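Local structure of catechol 2,3-dioxygenase (Rhodococcus sp., 2WL9) at residues C[45-50]-C[122-127]; C[65-70]-C[114-119]; C[194-199]-C[270-275]. The protein probably catalyses the iron-dependent extradiol ring cleavage of catechols by molecular oxygen, a step in the breakdown of aromatic hydrocarbons. One frame throughout, in Å; residues are numbered along the deposited sequence.

How the interactions relate
Interactions 1 and 2 belong to the N-terminal half of the chain, and interaction 3 to the C-terminal half that holds the iron. Interaction 2 joins neighbouring strands 61-68 and 115-120 of the N-terminal mixed sheet; interaction 1 joins loops leaving that sheet. Interaction 2 falls between the two segments of interaction 1 in the sequence; interaction 3 follows both. Interactions 1 and 2, centres about 17 Å apart, touch where Trp48 and Pro122 meet Arg68 and where Trp48 meets Phe119; both reach the second subunit. Interactions 2 and 3, centres about 19 Å apart, meet through Trp67, which packs on Ser198 and Leu199 across the two halves. Interactions 1 and 3 do not touch.

Interaction 1: residues C[45-50]-C[122-127]; sequences MDRWHH and PQVDTS
Trp48 and Pro122 form the tightly packed part of this contact. The proline lies over one face of the indole. Its CB sits 3.6 Å from the centroid of the Trp48 six-membered ring and only 6° off the ring normal, a CH-pi contact. Pro122 CG covers the same ring nearer CZ2. The two backbones meet in a single beta bridge between Trp48 and Val124. His49 N donates to Gln123 O at 2.9 Å in a nearly straight bond (170°). Asp125 N donates to Arg47 O at 2.9 Å. An Asx turn, with Asp46 OD1 accepting from Trp48 N, leads into the bridge.

The His49 ring, with CG anti to the backbone N (chi1 173°), reaches Gln123 and Asp125. Gln123 OE1, itself bonded to Arg101, lies over one face of the ring, and the amide is tilted against it. Asp125 OD2 comes to the ring edge, 3.2 Å from His49 CD2. Gln123 NE2 donates to the syn lone pair of Asp125 OD1 at 2.9 Å, which ties these two side chains together. His49 NE2 has its own partner in Asp35.

The looser, hydrated side is at Arg47. Val124 CG1 lies over one face of its guanidinium, 3.6 Å from Arg47 NH1. Water 1 accepts from Thr126 OG1 and, weakly, from Arg47 NH1. Arg47 NH2 makes a salt bridge to Glu276 of the second subunit.

The first segment links strands 40-44 and 52-56, and the second leaves strand 115-120. Trp48 and Pro122 both rest on Arg68 of strand 61-68.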
# COMPACT_ATOMS: atom_id res chain seq x y z
N MET C 45 5.45 19.49 -25.61
CA MET C 45 5.07 19.53 -24.19
C MET C 45 5.53 18.29 -23.42
O MET C 45 5.45 18.26 -22.18
CB MET C 45 3.55 19.66 -24.04
CG MET C 45 2.93 20.92 -24.63
SD MET C 45 1.14 20.85 -24.59
CE MET C 45 0.80 20.89 -22.82
N ASP C 46 5.97 17.27 -24.14
CA ASP C 46 6.29 15.97 -23.54
C ASP C 46 7.12 15.12 -24.50
O ASP C 46 7.78 15.66 -25.38
CB ASP C 46 5.01 15.24 -23.11
CG ASP C 46 4.05 14.95 -24.27
OD1 ASP C 46 4.38 15.25 -25.44
OD2 ASP C 46 2.96 14.41 -24.00
N ARG C 47 7.08 13.80 -24.31
CA ARG C 47 7.82 12.85 -25.16
C ARG C 47 7.54 12.98 -26.67
O ARG C 47 8.44 12.77 -27.49
CB ARG C 47 7.48 11.43 -24.74
CG ARG C 47 8.43 10.74 -23.77
CD ARG C 47 8.16 9.22 -23.84
NE ARG C 47 6.74 8.97 -24.07
CZ ARG C 47 6.21 7.89 -24.66
NH1 ARG C 47 6.98 6.89 -25.09
NH2 ARG C 47 4.90 7.82 -24.81
N TRP C 48 6.29 13.27 -27.02
CA TRP C 48 5.87 13.39 -28.42
C TRP C 48 6.70 14.44 -29.14
O TRP C 48 7.06 15.46 -28.55
CB TRP C 48 4.40 13.83 -28.52
CG TRP C 48 3.37 12.81 -28.10
CD1 TRP C 48 3.49 11.83 -27.14
CD2 TRP C 48 2.02 12.74 -28.59
NE1 TRP C 48 2.31 11.12 -27.05
CE2 TRP C 48 1.39 11.67 -27.92
CE3 TRP C 48 1.30 13.46 -29.55
CZ2 TRP C 48 0.05 11.31 -28.17
CZ3 TRP C 48 -0.03 13.10 -29.80
CH2 TRP C 48 -0.64 12.03 -29.11
N HIS C 49 6.99 14.19 -30.41
CA HIS C 49 7.66 15.18 -31.25
C HIS C 49 7.04 16.56 -31.02
O HIS C 49 7.77 17.55 -30.83
CB HIS C 49 7.58 14.79 -32.72
CG HIS C 49 8.09 15.84 -33.65
ND1 HIS C 49 7.27 16.75 -34.28
CD2 HIS C 49 9.35 16.14 -34.05
CE1 HIS C 49 8.00 17.56 -35.03
NE2 HIS C 49 9.26 17.20 -34.91
N HIS C 50 5.71 16.62 -31.00
CA HIS C 50 4.99 17.88 -30.76
C HIS C 50 3.54 17.68 -30.32
O HIS C 50 2.94 16.63 -30.57
CB HIS C 50 4.99 18.75 -32.03
CG HIS C 50 4.13 18.19 -33.13
ND1 HIS C 50 4.57 17.23 -34.00
CD2 HIS C 50 2.85 18.46 -33.48
CE1 HIS C 50 3.60 16.92 -34.84
NE2 HIS C 50 2.55 17.65 -34.54
N PRO C 122 1.38 8.58 -32.98
CA PRO C 122 2.19 9.80 -32.97
C PRO C 122 3.67 9.47 -32.97
O PRO C 122 4.07 8.43 -32.42
CB PRO C 122 1.83 10.44 -31.62
CG PRO C 122 1.42 9.29 -30.76
CD PRO C 122 0.66 8.40 -31.70
N GLN C 123 4.46 10.34 -33.61
CA GLN C 123 5.91 10.28 -33.53
C GLN C 123 6.34 10.71 -32.12
O GLN C 123 6.01 11.80 -31.67
CB GLN C 123 6.56 11.19 -34.59
CG GLN C 123 8.10 11.27 -34.52
CD GLN C 123 8.68 12.35 -35.43
OE1 GLN C 123 8.12 12.68 -36.48
NE2 GLN C 123 9.81 12.91 -35.02
N VAL C 124 7.08 9.84 -31.45
CA VAL C 124 7.59 10.10 -30.11
C VAL C 124 9.12 10.20 -30.19
O VAL C 124 9.79 9.33 -30.78
CB VAL C 124 7.13 8.98 -29.13
CG1 VAL C 124 7.58 9.27 -27.69
CG2 VAL C 124 5.62 8.83 -29.18
N ASP C 125 9.66 11.29 -29.65
CA ASP C 125 11.09 11.54 -29.68
C ASP C 125 11.67 11.20 -28.31
O ASP C 125 12.15 12.07 -27.59
CB ASP C 125 11.39 12.99 -30.08
CG ASP C 125 11.04 13.28 -31.54
OD1 ASP C 125 10.82 12.33 -32.34
OD2 ASP C 125 11.02 14.48 -31.91
N THR C 126 11.61 9.91 -27.98
CA THR C 126 12.09 9.43 -26.69
C THR C 126 13.56 9.78 -26.50
O THR C 126 13.97 10.16 -25.40
CB THR C 126 11.84 7.90 -26.55
OG1 THR C 126 10.47 7.63 -26.85
CG2 THR C 126 12.13 7.41 -25.12
N SER C 127 14.34 9.70 -27.59
CA SER C 127 15.80 9.89 -27.55
C SER C 127 16.28 11.29 -27.15
O SER C 127 17.42 11.45 -26.70
CB SER C 127 16.41 9.52 -28.90
OG SER C 127 15.94 10.38 -29.92
O HOH W 1 9.33 5.47 -25.77
O HOH W 2 4.31 14.08 -32.21

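Interaction 2: residues C[65-70]-C[114-119]; sequences IGWRVA and NPTEIF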
# COMPACT_ATOMS: atom_id res chain seq x y z
N ILE C 65 -7.82 20.28 -35.58
CA ILE C 65 -7.87 19.58 -34.30
C ILE C 65 -7.57 18.09 -34.51
O ILE C 65 -8.26 17.43 -35.27
CB ILE C 65 -9.25 19.72 -33.65
CG1 ILE C 65 -9.58 21.20 -33.39
CG2 ILE C 65 -9.33 18.92 -32.35
CD1 ILE C 65 -11.09 21.48 -33.33
N GLY C 66 -6.55 17.56 -33.84
CA GLY C 66 -6.22 16.14 -33.98
C GLY C 66 -6.65 15.30 -32.79
O GLY C 66 -6.16 15.50 -31.68
N TRP C 67 -7.56 14.35 -33.02
CA TRP C 67 -8.01 13.40 -32.00
C TRP C 67 -7.36 12.04 -32.19
O TRP C 67 -7.39 11.48 -33.30
CB TRP C 67 -9.53 13.22 -32.03
CG TRP C 67 -10.29 14.48 -31.81
CD1 TRP C 67 -10.82 15.29 -32.76
CD2 TRP C 67 -10.62 15.06 -30.55
NE1 TRP C 67 -11.45 16.37 -32.17
CE2 TRP C 67 -11.34 16.25 -30.81
CE3 TRP C 67 -10.35 14.71 -29.21
CZ2 TRP C 67 -11.81 17.08 -29.79
CZ3 TRP C 67 -10.82 15.54 -28.20
CH2 TRP C 67 -11.54 16.71 -28.50
N ARG C 68 -6.83 11.47 -31.12
CA ARG C 68 -6.12 10.20 -31.19
C ARG C 68 -7.01 8.97 -30.99
O ARG C 68 -7.92 8.97 -30.16
CB ARG C 68 -4.99 10.18 -30.17
CG ARG C 68 -4.01 9.02 -30.30
CD ARG C 68 -3.17 8.91 -29.04
NE ARG C 68 -2.04 7.99 -29.21
CZ ARG C 68 -1.17 7.69 -28.25
NH1 ARG C 68 -1.29 8.22 -27.04
NH2 ARG C 68 -0.17 6.85 -28.50
N VAL C 69 -6.73 7.91 -31.75
CA VAL C 69 -7.27 6.59 -31.48
C VAL C 69 -6.11 5.64 -31.24
O VAL C 69 -4.96 5.97 -31.55
CB VAL C 69 -8.23 6.07 -32.59
CG1 VAL C 69 -9.47 6.94 -32.69
CG2 VAL C 69 -7.53 5.99 -33.94
N ALA C 70 -6.40 4.47 -30.68
CA ALA C 70 -5.36 3.54 -30.24
C ALA C 70 -4.54 2.92 -31.37
O ALA C 70 -3.36 2.62 -31.18
CB ALA C 70 -5.97 2.44 -29.36
N ASN C 114 -15.23 23.25 -38.09
CA ASN C 114 -13.85 23.16 -37.60
C ASN C 114 -13.13 21.94 -38.18
O ASN C 114 -13.59 20.81 -38.01
CB ASN C 114 -13.82 23.13 -36.07
CG ASN C 114 -14.59 24.28 -35.44
OD1 ASN C 114 -15.57 24.07 -34.73
ND2 ASN C 114 -14.15 25.50 -35.71
N PRO C 115 -12.00 22.16 -38.88
CA PRO C 115 -11.28 21.01 -39.42
C PRO C 115 -10.87 20.03 -38.32
O PRO C 115 -10.21 20.42 -37.35
CB PRO C 115 -10.04 21.63 -40.08
CG PRO C 115 -10.50 22.99 -40.46
CD PRO C 115 -11.37 23.43 -39.30
N THR C 116 -11.26 18.78 -38.51
CA THR C 116 -11.13 17.77 -37.48
C THR C 116 -10.36 16.58 -38.04
O THR C 116 -10.67 16.09 -39.12
CB THR C 116 -12.52 17.33 -37.01
OG1 THR C 116 -13.20 18.47 -36.46
CG2 THR C 116 -12.44 16.23 -35.95
N GLU C 117 -9.35 16.12 -37.31
CA GLU C 117 -8.55 14.98 -37.76
C GLU C 117 -8.57 13.85 -36.74
O GLU C 117 -8.60 14.10 -35.53
CB GLU C 117 -7.11 15.41 -38.06
CG GLU C 117 -7.03 16.69 -38.88
CD GLU C 117 -5.65 16.95 -39.46
OE1 GLU C 117 -4.65 16.42 -38.93
OE2 GLU C 117 -5.56 17.70 -40.47
N ILE C 118 -8.58 12.61 -37.23
CA ILE C 118 -8.51 11.43 -36.36
C ILE C 118 -7.34 10.55 -36.79
O ILE C 118 -7.22 10.16 -37.95
CB ILE C 118 -9.84 10.64 -36.32
CG1 ILE C 118 -11.03 11.58 -36.04
CG2 ILE C 118 -9.78 9.58 -35.22
CD1 ILE C 118 -12.32 11.12 -36.66
N PHE C 119 -6.46 10.24 -35.84
CA PHE C 119 -5.17 9.65 -36.15
C PHE C 119 -4.73 8.63 -35.12
O PHE C 119 -5.26 8.60 -34.00
CB PHE C 119 -4.11 10.76 -36.21
CG PHE C 119 -3.68 11.26 -34.85
CD1 PHE C 119 -2.54 10.73 -34.23
CD2 PHE C 119 -4.40 12.24 -34.19
CE1 PHE C 119 -2.12 11.20 -32.97
CE2 PHE C 119 -4.00 12.71 -32.93
CZ PHE C 119 -2.85 12.19 -32.32
O HOH W 3 -12.70 18.45 -33.65
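Ile65 to Arg68 pair in parallel with Thr116 to Phe119, as neighbouring strands of the N-terminal sheet. Helix 72-84 follows strand 61-68. The pairing starts at Pro115, whose O accepts from Ile65 N at 3.0 Å. Thr116 follows on the face that also carries Ile65, Trp67 and Ile118. Its CG2 touches the indole edge, 3.7 Å from Trp67 CD1. Its OG1 donates to Asn114 O and accepts from water 3, which in turn accepts from Trp67 NE1 at 2.8 Å.

Glu117 N donates to Ile65 O, and Glu117 O takes a straight bond (177°) from Trp67 N at 2.7 Å. Its side chain lies on the face of Arg68 and Phe119, with a hydrogen bond to Tyr9 and a salt bridge to Arg100. Ile118 then packs CG2 against Val69 CG1 at 3.7 Å, beside helix 72-84.

Phe119 N donates to Trp67 O, and Phe119 O accepts from Val69 N at 2.8 Å. Phe119 CG sits between backbone N and carbonyl carbon (chi1 76°). This turns the ring back across the neighbouring strand, where Arg68 CA lies over one face and Gly66 C at the edge. Gly66 has no side chain to obstruct the ring.

Five backbone bonds fix the register. Arg68, salt-bridged to Glu6, and Glu117 find charged partners outside the pair, so the joint rests on backbone bonds, apolar packing and one water bridge.

Interaction 3: residues C[194-199]-C[270-275]; sequences DRHHSL and PAPAQQ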
# COMPACT_ATOMS: atom_id res chain seq x y z
N ASP C 194 -9.21 10.53 -18.60
CA ASP C 194 -9.20 11.05 -17.23
C ASP C 194 -9.19 12.58 -17.13
O ASP C 194 -9.41 13.12 -16.05
CB ASP C 194 -8.01 10.48 -16.44
CG ASP C 194 -8.29 9.10 -15.85
OD1 ASP C 194 -7.31 8.47 -15.38
OD2 ASP C 194 -9.46 8.65 -15.84
N ARG C 195 -8.91 13.28 -18.23
CA ARG C 195 -8.99 14.74 -18.20
C ARG C 195 -10.45 15.17 -18.10
O ARG C 195 -11.28 14.74 -18.92
CB ARG C 195 -8.33 15.39 -19.42
CG ARG C 195 -8.20 16.90 -19.27
CD ARG C 195 -7.53 17.55 -20.47
NE ARG C 195 -6.14 17.13 -20.68
CZ ARG C 195 -5.10 17.53 -19.95
NH1 ARG C 195 -5.25 18.36 -18.92
NH2 ARG C 195 -3.88 17.09 -20.25
N HIS C 196 -10.75 16.01 -17.11
CA HIS C 196 -12.15 16.39 -16.82
C HIS C 196 -12.95 16.63 -18.09
O HIS C 196 -14.04 16.09 -18.26
CB HIS C 196 -12.27 17.62 -15.93
CG HIS C 196 -13.68 18.07 -15.77
ND1 HIS C 196 -14.50 17.59 -14.76
CD2 HIS C 196 -14.45 18.89 -16.52
CE1 HIS C 196 -15.71 18.12 -14.89
NE2 HIS C 196 -15.71 18.91 -15.95
N HIS C 197 -12.40 17.48 -18.96
CA HIS C 197 -12.89 17.59 -20.34
C HIS C 197 -11.74 17.88 -21.30
O HIS C 197 -10.72 18.47 -20.90
CB HIS C 197 -14.03 18.62 -20.47
CG HIS C 197 -13.69 20.00 -19.99
ND1 HIS C 197 -13.45 21.05 -20.86
CD2 HIS C 197 -13.57 20.51 -18.74
CE1 HIS C 197 -13.19 22.14 -20.16
NE2 HIS C 197 -13.26 21.84 -18.88
N SER C 198 -11.90 17.43 -22.54
CA SER C 198 -11.01 17.72 -23.66
C SER C 198 -11.62 18.79 -24.56
O SER C 198 -10.92 19.41 -25.36
CB SER C 198 -10.80 16.47 -24.51
OG SER C 198 -10.30 15.42 -23.73
N LEU C 199 -12.93 18.99 -24.43
CA LEU C 199 -13.68 19.79 -25.39
C LEU C 199 -14.89 20.44 -24.75
O LEU C 199 -15.58 19.81 -23.95
CB LEU C 199 -14.14 18.89 -26.54
CG LEU C 199 -14.92 19.46 -27.72
CD1 LEU C 199 -14.10 20.51 -28.43
CD2 LEU C 199 -15.29 18.34 -28.66
N PRO C 270 -10.44 14.44 -12.28
CA PRO C 270 -11.03 13.65 -13.35
C PRO C 270 -12.51 13.96 -13.55
O PRO C 270 -13.18 14.42 -12.62
CB PRO C 270 -10.85 12.20 -12.86
CG PRO C 270 -9.76 12.27 -11.86
CD PRO C 270 -9.93 13.59 -11.18
N ALA C 271 -13.03 13.71 -14.75
CA ALA C 271 -14.46 13.85 -15.00
C ALA C 271 -15.24 12.91 -14.07
O ALA C 271 -14.88 11.74 -13.95
CB ALA C 271 -14.79 13.54 -16.46
N PRO C 272 -16.32 13.42 -13.43
CA PRO C 272 -17.15 12.55 -12.60
C PRO C 272 -17.73 11.43 -13.45
O PRO C 272 -18.00 11.63 -14.64
CB PRO C 272 -18.28 13.48 -12.13
CG PRO C 272 -17.74 14.86 -12.29
CD PRO C 272 -16.85 14.79 -13.49
N ALA C 273 -17.91 10.25 -12.84
CA ALA C 273 -18.44 9.09 -13.54
C ALA C 273 -19.82 9.37 -14.11
O ALA C 273 -20.20 8.82 -15.15
CB ALA C 273 -18.49 7.90 -12.60
N GLN C 274 -20.56 10.24 -13.42
CA GLN C 274 -21.93 10.57 -13.81
C GLN C 274 -22.12 12.07 -13.95
O GLN C 274 -21.50 12.85 -13.24
CB GLN C 274 -22.90 10.03 -12.77
CG GLN C 274 -22.66 8.57 -12.43
CD GLN C 274 -23.71 8.05 -11.51
OE1 GLN C 274 -23.41 7.45 -10.47
NE2 GLN C 274 -24.97 8.28 -11.86
N GLN C 275 -22.99 12.45 -14.88
CA GLN C 275 -23.18 13.84 -15.28
C GLN C 275 -23.65 14.72 -14.13
O GLN C 275 -24.54 14.34 -13.38
CB GLN C 275 -24.17 13.91 -16.45
CG GLN C 275 -24.25 15.23 -17.18
CD GLN C 275 -22.92 15.65 -17.78
OE1 GLN C 275 -22.18 14.83 -18.35
NE2 GLN C 275 -22.61 16.93 -17.66
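His196 meets Ala271 and Pro272 where two loops come together in the C-terminal half, which has the vicinal oxygen chelate (glyoxalase-like) fold. Residues 194-199 lie within its glyoxalase/dioxygenase family region and lead into strand 199-201; residues 270-275 follow strand 261-266. At the start of strand 199-201, Ser198 and Leu199 both face Met190 in a classic beta bulge.

The His196 side chain has CG anti to the backbone N (chi1 174°), and chi2 of 89° turns the ring so that its ND1-CE1 side meets Ala271 and Pro272. ND1 comes to 3.7 Å from Ala271 CA and CE1 to 3.8 Å from Pro272 CD. The other ring nitrogen, NE2, is hydrogen-bonded to Glu174. The His196 side chain lies about 8 Å from the iron, but the metal ligands are His149, His212, Tyr253 and Glu263. The ring of the neighbouring His197 meets that of the ligand His149.

The rest of the contact is van der Waals and C-H...O. Ala271 CB lies 3.2 Å from His196 O. This oxygen and Ala271 N are buried without a polar partner. At the exposed end, Pro270 CA makes a C-H...O contact to Asp194 O at 3.2 Å, with an angle of 145° at the hydrogen.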